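Long-range contact in 3-dehydroquinate dehydratase (Clostridium difficile, PDB 4H3D), which catalyses the cis-dehydration of 3-dehydroquinate to 3-dehydroshikimate through a Schiff-base intermediate, the third step of chorismate biosynthesis: residues R19-K31 with L46-N58. Sequence-based numbering, arbitrary orientation. Where two conformers were deposited one is given.
Sequences RPKICVPIIGKNK and LDIIEWRVDFFEN
Strands 21-26 and 48-52 are parallel neighbours in the TIM barrel, joined as a beta-alpha-beta unit through helix 31-41. Backbone bonds alternate between them, as in Val24 N to Ile48 O (3.0 Å) and Glu50 N to Val24 O (2.9 Å). Cys23, Ile48, Pro25 and Glu50 face the barrel interior, where Cys23 SG packs on Glu50 CB at 3.6 Å. With CG anti to the backbone N (chi1 173°) and the chain extended, Glu50 brings OE1 beside Pro25 CB, and its OE2 is hydrogen-bonded to Thr84 OG1. Glu50, Trp51 and Arg52 belong to the 3-dehydroquinate site, at the C-terminal end of the strand as usual in this fold. On the other face, Ile26 CD1 meets Ile49 CG2 at 3.7 Å, and helices 31-41 and 62-76 pack against Trp51.

At the N-terminal end, Asp47 OD2 accepts from Ile22 N with its anti lone pair (2.8 Å). The same oxygen forms a salt bridge with Arg19 NH2, and a water also bridges the two atoms. The guanidinium and carboxylate planes are 75° apart. Arg19 NH1 is hydrogen-bonded to Asn247 in helix 243-256.

Beyond the strands, Ile27 CB sits over one face of the Phe55 ring, 3.9 Å from its centroid. A second water links Gly28 O, Trp51 NE1 and Arg52 O. Lys29, bent at chi2 and chi4, wraps round Phe55 O and donates to it from NZ at 2.7 Å.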
ATOM      1  N   ARG B  19       0.687  -7.412 -13.516  1.00 36.71           N
ATOM      2  CA  ARG B  19       0.338  -6.260 -12.741  1.00 33.93           C
ATOM      3  C   ARG B  19      -1.182  -6.065 -12.835  1.00 30.33           C
ATOM      4  O   ARG B  19      -1.758  -6.336 -13.880  1.00 29.64           O
ATOM      5  CB  ARG B  19       1.050  -5.048 -13.327  1.00 35.73           C
ATOM      6  CG  ARG B  19       1.262  -3.908 -12.355  1.00 39.71           C
ATOM      7  CD  ARG B  19       1.401  -2.597 -13.092  1.00 41.08           C
ATOM      8  NE  ARG B  19       0.105  -2.226 -13.643  1.00 40.19           N
ATOM      9  CZ  ARG B  19      -0.172  -1.072 -14.228  1.00 40.77           C
ATOM     10  NH1 ARG B  19       0.762  -0.137 -14.355  1.00 37.61           N
ATOM     11  NH2 ARG B  19      -1.402  -0.853 -14.687  1.00 40.58           N
ATOM     12  N   PRO B  20      -1.835  -5.625 -11.741  1.00 27.15           N
ATOM     13  CA  PRO B  20      -3.260  -5.357 -11.832  1.00 25.14           C
ATOM     14  C   PRO B  20      -3.544  -4.321 -12.895  1.00 24.29           C
ATOM     15  O   PRO B  20      -2.723  -3.431 -13.123  1.00 23.18           O
ATOM     16  CB  PRO B  20      -3.596  -4.772 -10.463  1.00 26.89           C
ATOM     17  CG  PRO B  20      -2.584  -5.360  -9.558  1.00 27.81           C
ATOM     18  CD  PRO B  20      -1.356  -5.567 -10.354  1.00 29.64           C
ATOM     19  N   LYS B  21      -4.706  -4.419 -13.517  1.00 22.56           N
ATOM     20  CA  LYS B  21      -5.094  -3.478 -14.553  1.00 22.96           C
ATOM     21  C   LYS B  21      -5.817  -2.303 -13.921  1.00 22.28           C
ATOM     22  O   LYS B  21      -6.543  -2.463 -12.931  1.00 21.59           O
ATOM     23  CB  LYS B  21      -5.973  -4.171 -15.597  1.00 23.34           C
ATOM     24  CG  LYS B  21      -5.368  -5.498 -16.135  1.00 28.04           C
ATOM     25  CD  LYS B  21      -3.989  -5.307 -16.744  1.00 31.70           C
ATOM     26  CE  LYS B  21      -3.410  -6.633 -17.248  1.00 36.11           C
ATOM     27  NZ  LYS B  21      -3.056  -7.554 -16.105  1.00 37.35           N
ATOM     28  N   ILE B  22      -5.612  -1.125 -14.484  1.00 22.25           N
ATOM     29  CA  ILE B  22      -6.236   0.086 -13.971  1.00 22.66           C
ATOM     30  C   ILE B  22      -7.427   0.476 -14.814  1.00 21.70           C
ATOM     31  O   ILE B  22      -7.320   0.602 -16.060  1.00 19.37           O
ATOM     32  CB  ILE B  22      -5.259   1.279 -13.982  1.00 25.06           C
ATOM     33  CG1 ILE B  22      -4.061   0.991 -13.092  1.00 27.60           C
ATOM     34  CG2 ILE B  22      -5.973   2.557 -13.494  1.00 27.51           C
ATOM     35  CD1 ILE B  22      -3.005   2.086 -13.112  1.00 28.28           C
ATOM     36  N   CYS B  23      -8.550   0.695 -14.137  1.00 20.51           N
ATOM     37  CA  CYS B  23      -9.796   1.110 -14.761  1.00 21.69           C
ATOM     38  C   CYS B  23     -10.146   2.509 -14.279  1.00 21.81           C
ATOM     39  O   CYS B  23     -10.043   2.806 -13.076  1.00 21.52           O
ATOM     40  CB  CYS B  23     -10.926   0.156 -14.369  1.00 22.59           C
ATOM     41  SG  CYS B  23     -12.485   0.495 -15.135  1.00 27.59           S
ATOM     42  N   VAL B  24     -10.554   3.369 -15.205  1.00 21.80           N
ATOM     43  CA  VAL B  24     -10.937   4.733 -14.879  1.00 22.71           C
ATOM     44  C   VAL B  24     -12.348   4.996 -15.393  1.00 24.64           C
ATOM     45  O   VAL B  24     -12.639   4.719 -16.554  1.00 21.63           O
ATOM     46  CB  VAL B  24      -9.979   5.738 -15.538  1.00 26.10           C
ATOM     47  CG1 VAL B  24     -10.331   7.148 -15.117  1.00 25.05           C
ATOM     48  CG2 VAL B  24      -8.526   5.404 -15.182  1.00 24.39           C
ATOM     49  N   PRO B  25     -13.243   5.521 -14.524  1.00 23.33           N
ATOM     50  CA  PRO B  25     -14.593   5.814 -14.975  1.00 23.51           C
ATOM     51  C   PRO B  25     -14.804   7.164 -15.647  1.00 25.85           C
ATOM     52  O   PRO B  25     -14.087   8.137 -15.373  1.00 24.63           O
ATOM     53  CB  PRO B  25     -15.426   5.782 -13.673  1.00 23.91           C
ATOM     54  CG  PRO B  25     -14.496   6.030 -12.608  1.00 27.89           C
ATOM     55  CD  PRO B  25     -13.131   5.573 -13.058  1.00 24.11           C
ATOM     56  N   ILE B  26     -15.804   7.183 -16.528  1.00 23.94           N
ATOM     57  CA  ILE B  26     -16.318   8.385 -17.182  1.00 23.76           C
ATOM     58  C   ILE B  26     -17.669   8.582 -16.507  1.00 23.95           C
ATOM     59  O   ILE B  26     -18.510   7.647 -16.471  1.00 23.09           O
ATOM     60  CB  ILE B  26     -16.491   8.180 -18.696  1.00 23.38           C
ATOM     61  CG1 ILE B  26     -15.111   8.118 -19.346  1.00 24.85           C
ATOM     62  CG2 ILE B  26     -17.344   9.323 -19.316  1.00 27.56           C
ATOM     63  CD1 ILE B  26     -15.128   7.854 -20.855  1.00 30.29           C
ATOM     64  N   ILE B  27     -17.885   9.766 -15.957  1.00 24.87           N
ATOM     65  CA  ILE B  27     -19.092  10.041 -15.185  1.00 25.59           C
ATOM     66  C   ILE B  27     -19.890  11.248 -15.696  1.00 26.45           C
ATOM     67  O   ILE B  27     -20.723  11.806 -14.976  1.00 25.74           O
ATOM     68  CB  ILE B  27     -18.724  10.237 -13.685  1.00 27.60           C
ATOM     69  CG1 ILE B  27     -17.740  11.393 -13.501  1.00 28.78           C
ATOM     70  CG2 ILE B  27     -18.094   8.972 -13.125  1.00 24.11           C
ATOM     71  CD1 ILE B  27     -17.508  11.741 -12.048  1.00 33.56           C
ATOM     72  N   GLY B  28     -19.642  11.627 -16.946  1.00 26.40           N
ATOM     73  CA  GLY B  28     -20.295  12.784 -17.565  1.00 27.62           C
ATOM     74  C   GLY B  28     -21.809  12.695 -17.573  1.00 27.51           C
ATOM     75  O   GLY B  28     -22.382  11.615 -17.715  1.00 23.48           O
ATOM     76  N   LYS B  29     -22.450  13.851 -17.471  1.00 28.52           N
ATOM     77  CA  LYS B  29     -23.891  13.928 -17.379  1.00 31.88           C
ATOM     78  C   LYS B  29     -24.549  14.008 -18.762  1.00 32.43           C
ATOM     79  O   LYS B  29     -25.734  13.704 -18.906  1.00 30.57           O
ATOM     80  CB  LYS B  29     -24.262  15.163 -16.556  1.00 35.06           C
ATOM     81  CG  LYS B  29     -25.259  14.886 -15.452  1.00 42.96           C
ATOM     82  CD  LYS B  29     -24.588  14.096 -14.313  1.00 45.42           C
ATOM     83  CE  LYS B  29     -25.582  13.715 -13.216  1.00 48.03           C
ATOM     84  NZ  LYS B  29     -26.721  12.891 -13.743  1.00 44.52           N
ATOM     85  N   ASN B  30     -23.772  14.432 -19.768  1.00 32.34           N
ATOM     86  CA  ASN B  30     -24.266  14.587 -21.142  1.00 32.88           C
ATOM     87  C   ASN B  30     -23.225  14.133 -22.171  1.00 32.53           C
ATOM     88  O   ASN B  30     -22.067  13.896 -21.834  1.00 31.29           O
ATOM     89  CB  ASN B  30     -24.683  16.041 -21.386  1.00 35.62           C
ATOM     90  CG  ASN B  30     -23.566  17.033 -21.085  1.00 37.51           C
ATOM     91  OD1 ASN B  30     -22.435  16.890 -21.558  1.00 40.32           O
ATOM     92  ND2 ASN B  30     -23.891  18.062 -20.316  1.00 43.84           N
ATOM     93  N   LYS B  31     -23.640  14.001 -23.423  1.00 33.79           N
ATOM     94  CA  LYS B  31     -22.746  13.510 -24.494  1.00 35.40           C
ATOM     95  C   LYS B  31     -21.437  14.300 -24.637  1.00 35.25           C
ATOM     96  O   LYS B  31     -20.362  13.713 -24.783  1.00 33.14           O
ATOM     97  CB  LYS B  31     -23.477  13.493 -25.845  1.00 36.42           C
ATOM     98  CG  LYS B  31     -22.689  12.798 -26.955  1.00 41.43           C
ATOM     99  CD  LYS B  31     -23.586  12.402 -28.138  1.00 46.16           C
ATOM    100  CE  LYS B  31     -23.939  13.563 -29.013  1.00 52.95           C
ATOM    101  NZ  LYS B  31     -22.772  14.006 -29.807  1.00 56.86           N
ATOM    102  N   LEU B  46      -3.549   3.673 -18.954  1.00 36.49           N
ATOM    103  CA  LEU B  46      -4.627   3.050 -18.219  1.00 33.78           C
ATOM    104  C   LEU B  46      -4.980   1.829 -19.059  1.00 31.82           C
ATOM    105  O   LEU B  46      -4.575   1.738 -20.222  1.00 31.62           O
ATOM    106  CB  LEU B  46      -5.807   4.000 -18.053  1.00 34.31           C
ATOM    107  CG  LEU B  46      -6.488   4.533 -19.309  1.00 36.56           C
ATOM    108  CD1 LEU B  46      -7.269   3.416 -20.007  1.00 38.95           C
ATOM    109  CD2 LEU B  46      -7.421   5.686 -18.942  1.00 38.38           C
ATOM    110  N   ASP B  47      -5.726   0.902 -18.490  1.00 27.20           N
ATOM    111  CA  ASP B  47      -6.012  -0.327 -19.166  1.00 26.68           C
ATOM    112  C   ASP B  47      -7.447  -0.438 -19.645  1.00 24.95           C
ATOM    113  O   ASP B  47      -7.696  -0.926 -20.725  1.00 25.46           O
ATOM    114  CB  ASP B  47      -5.672  -1.487 -18.230  1.00 26.19           C
ATOM    115  CG  ASP B  47      -4.212  -1.506 -17.848  1.00 29.89           C
ATOM    116  OD1 ASP B  47      -3.377  -1.645 -18.757  1.00 30.56           O
ATOM    117  OD2 ASP B  47      -3.887  -1.374 -16.639  1.00 27.11           O
ATOM    118  N   ILE B  48      -8.377   0.032 -18.837  1.00 22.72           N
ATOM    119  CA  ILE B  48      -9.795  -0.113 -19.119  1.00 22.60           C
ATOM    120  C   ILE B  48     -10.511   1.173 -18.766  1.00 21.37           C
ATOM    121  O   ILE B  48     -10.150   1.852 -17.796  1.00 19.90           O
ATOM    122  CB  ILE B  48     -10.401  -1.244 -18.235  1.00 23.80           C
ATOM    123  CG1 ILE B  48      -9.702  -2.582 -18.512  1.00 26.88           C
ATOM    124  CG2 ILE B  48     -11.928  -1.364 -18.429  1.00 20.51           C
ATOM    125  CD1 ILE B  48     -10.115  -3.699 -17.561  1.00 28.07           C
ATOM    126  N   ILE B  49     -11.516   1.506 -19.560  1.00 20.21           N
ATOM    127  CA  ILE B  49     -12.354   2.654 -19.311  1.00 21.23           C
ATOM    128  C   ILE B  49     -13.750   2.135 -18.936  1.00 21.27           C
ATOM    129  O   ILE B  49     -14.258   1.227 -19.576  1.00 20.87           O
ATOM    130  CB  ILE B  49     -12.452   3.568 -20.537  1.00 23.02           C
ATOM    131  CG1 ILE B  49     -11.107   4.261 -20.773  1.00 24.83           C
ATOM    132  CG2 ILE B  49     -13.550   4.604 -20.335  1.00 21.09           C
ATOM    133  CD1 ILE B  49     -11.038   5.124 -22.055  1.00 26.03           C
ATOM    134  N   GLU B  50     -14.319   2.684 -17.864  1.00 19.79           N
ATOM    135  CA  GLU B  50     -15.658   2.323 -17.417  1.00 19.02           C
ATOM    136  C   GLU B  50     -16.594   3.471 -17.699  1.00 19.77           C
ATOM    137  O   GLU B  50     -16.313   4.595 -17.325  1.00 23.41           O
ATOM    138  CB  GLU B  50     -15.677   2.039 -15.901  1.00 18.91           C
ATOM    139  CG  GLU B  50     -17.098   1.825 -15.319  1.00 19.79           C
ATOM    140  CD  GLU B  50     -17.104   1.600 -13.793  1.00 25.33           C
ATOM    141  OE1 GLU B  50     -16.443   2.375 -13.067  1.00 28.35           O
ATOM    142  OE2 GLU B  50     -17.775   0.649 -13.335  1.00 26.50           O
ATOM    143  N   TRP B  51     -17.699   3.207 -18.379  1.00 20.37           N
ATOM    144  CA  TRP B  51     -18.715   4.230 -18.550  1.00 19.70           C
ATOM    145  C   TRP B  51     -19.790   4.009 -17.503  1.00 20.11           C
ATOM    146  O   TRP B  51     -20.521   3.000 -17.541  1.00 19.87           O
ATOM    147  CB  TRP B  51     -19.305   4.236 -19.964  1.00 19.65           C
ATOM    148  CG  TRP B  51     -20.348   5.292 -20.161  1.00 19.27           C
ATOM    149  CD1 TRP B  51     -20.461   6.471 -19.473  1.00 21.84           C
ATOM    150  CD2 TRP B  51     -21.386   5.320 -21.167  1.00 24.27           C
ATOM    151  NE1 TRP B  51     -21.533   7.201 -19.950  1.00 23.08           N
ATOM    152  CE2 TRP B  51     -22.102   6.528 -20.998  1.00 22.78           C
ATOM    153  CE3 TRP B  51     -21.777   4.447 -22.178  1.00 22.20           C
ATOM    154  CZ2 TRP B  51     -23.185   6.868 -21.792  1.00 24.67           C
ATOM    155  CZ3 TRP B  51     -22.859   4.796 -22.968  1.00 21.96           C
ATOM    156  CH2 TRP B  51     -23.552   5.990 -22.764  1.00 23.75           C
ATOM    157  N   ARG B  52     -19.854   4.942 -16.537  1.00 20.73           N
ATOM    158  CA  ARG B  52     -20.860   4.934 -15.483  1.00 20.35           C
ATOM    159  C   ARG B  52     -22.053   5.642 -16.055  1.00 21.24           C
ATOM    160  O   ARG B  52     -22.241   6.832 -15.842  1.00 20.29           O
ATOM    161  CB  ARG B  52     -20.367   5.660 -14.222  1.00 21.89           C
ATOM    162  CG  ARG B  52     -19.490   4.810 -13.299  1.00 21.39           C
ATOM    163  CD  ARG B  52     -20.323   3.813 -12.547  1.00 22.64           C
ATOM    164  NE  ARG B  52     -21.381   4.495 -11.786  1.00 26.02           N
ATOM    165  CZ  ARG B  52     -21.233   4.974 -10.552  1.00 28.26           C
ATOM    166  NH1 ARG B  52     -20.071   4.838  -9.916  1.00 24.97           N
ATOM    167  NH2 ARG B  52     -22.253   5.586  -9.945  1.00 25.39           N
ATOM    168  N   VAL B  53     -22.865   4.869 -16.772  1.00 21.65           N
ATOM    169  CA  VAL B  53     -24.005   5.378 -17.521  1.00 20.87           C
ATOM    170  C   VAL B  53     -25.144   5.899 -16.632  1.00 22.78           C
ATOM    171  O   VAL B  53     -25.970   6.685 -17.087  1.00 22.32           O
ATOM    172  CB  VAL B  53     -24.510   4.294 -18.501  1.00 21.89           C
ATOM    173  CG1 VAL B  53     -25.233   3.184 -17.750  1.00 19.94           C
ATOM    174  CG2 VAL B  53     -25.409   4.897 -19.586  1.00 21.42           C
ATOM    175  N   ASP B  54     -25.189   5.480 -15.371  1.00 21.97           N
ATOM    176  CA  ASP B  54     -26.222   6.011 -14.444  1.00 22.81           C
ATOM    177  C   ASP B  54     -26.092   7.534 -14.236  1.00 22.37           C
ATOM    178  O   ASP B  54     -27.036   8.157 -13.794  1.00 24.44           O
ATOM    179  CB  ASP B  54     -26.221   5.289 -13.103  1.00 24.05           C
ATOM    180  CG  ASP B  54     -24.867   5.277 -12.451  1.00 25.22           C
ATOM    181  OD1 ASP B  54     -23.955   4.572 -12.966  1.00 24.07           O
ATOM    182  OD2 ASP B  54     -24.721   5.937 -11.408  1.00 26.67           O
ATOM    183  N   PHE B  55     -24.932   8.132 -14.554  1.00 22.00           N
ATOM    184  CA  PHE B  55     -24.781   9.622 -14.506  1.00 23.13           C
ATOM    185  C   PHE B  55     -25.366  10.296 -15.762  1.00 25.10           C
ATOM    186  O   PHE B  55     -25.706  11.484 -15.751  1.00 25.72           O
ATOM    187  CB  PHE B  55     -23.312  10.064 -14.408  1.00 24.09           C
ATOM    188  CG  PHE B  55     -22.675   9.873 -13.042  1.00 23.74           C
ATOM    189  CD1 PHE B  55     -22.723  10.896 -12.081  1.00 31.07           C
ATOM    190  CD2 PHE B  55     -21.975   8.719 -12.743  1.00 20.87           C
ATOM    191  CE1 PHE B  55     -22.121  10.739 -10.839  1.00 30.10           C
ATOM    192  CE2 PHE B  55     -21.363   8.551 -11.489  1.00 24.57           C
ATOM    193  CZ  PHE B  55     -21.432   9.561 -10.543  1.00 24.86           C
ATOM    194  N   PHE B  56     -25.455   9.550 -16.851  1.00 23.42           N
ATOM    195  CA  PHE B  56     -25.964  10.096 -18.117  1.00 24.08           C
ATOM    196  C   PHE B  56     -27.449  10.489 -17.967  1.00 25.30           C
ATOM    197  O   PHE B  56     -28.293   9.634 -17.685  1.00 22.76           O
ATOM    198  CB  PHE B  56     -25.753   9.071 -19.221  1.00 24.01           C
ATOM    199  CG  PHE B  56     -26.208   9.517 -20.575  1.00 23.99           C
ATOM    200  CD1 PHE B  56     -25.765  10.725 -21.118  1.00 26.43           C
ATOM    201  CD2 PHE B  56     -27.039   8.702 -21.341  1.00 22.25           C
ATOM    202  CE1 PHE B  56     -26.181  11.133 -22.387  1.00 27.64           C
ATOM    203  CE2 PHE B  56     -27.466   9.116 -22.626  1.00 25.08           C
ATOM    204  CZ  PHE B  56     -27.024  10.322 -23.142  1.00 25.02           C
ATOM    205  N   GLU B  57     -27.760  11.774 -18.159  0.60 26.66           N
ATOM    206  CA  GLU B  57     -29.147  12.268 -17.945  0.60 29.28           C
ATOM    207  C   GLU B  57     -30.210  11.605 -18.813  0.60 28.26           C
ATOM    208  O   GLU B  57     -31.354  11.468 -18.383  0.60 29.06           O
ATOM    209  CB  GLU B  57     -29.237  13.802 -18.073  0.60 31.10           C
ATOM    210  CG  GLU B  57     -28.494  14.525 -16.966  0.60 34.15           C
ATOM    211  CD  GLU B  57     -28.721  16.022 -16.948  0.60 37.41           C
ATOM    212  OE1 GLU B  57     -28.279  16.657 -15.970  0.60 38.83           O
ATOM    213  OE2 GLU B  57     -29.333  16.561 -17.895  0.60 36.43           O
ATOM    214  N   ASN B  58     -29.850  11.192 -20.026  1.00 28.63           N
ATOM    215  CA  ASN B  58     -30.822  10.527 -20.900  1.00 29.00           C
ATOM    216  C   ASN B  58     -30.725   9.002 -20.890  1.00 28.14           C
ATOM    217  O   ASN B  58     -31.119   8.357 -21.857  1.00 25.80           O
ATOM    218  CB  ASN B  58     -30.681  11.077 -22.331  1.00 30.95           C
ATOM    219  CG  ASN B  58     -31.025  12.550 -22.417  1.00 33.85           C
ATOM    220  OD1 ASN B  58     -31.870  13.042 -21.676  1.00 34.98           O
ATOM    221  ND2 ASN B  58     -30.366  13.265 -23.320  1.00 38.01           N
TER
HETATM  222  O   HOH W   1      -2.122   0.990 -16.574  1.00 38.66           O
HETATM  223  O   HOH W   2     -22.079   9.059 -17.938  1.00 27.95           O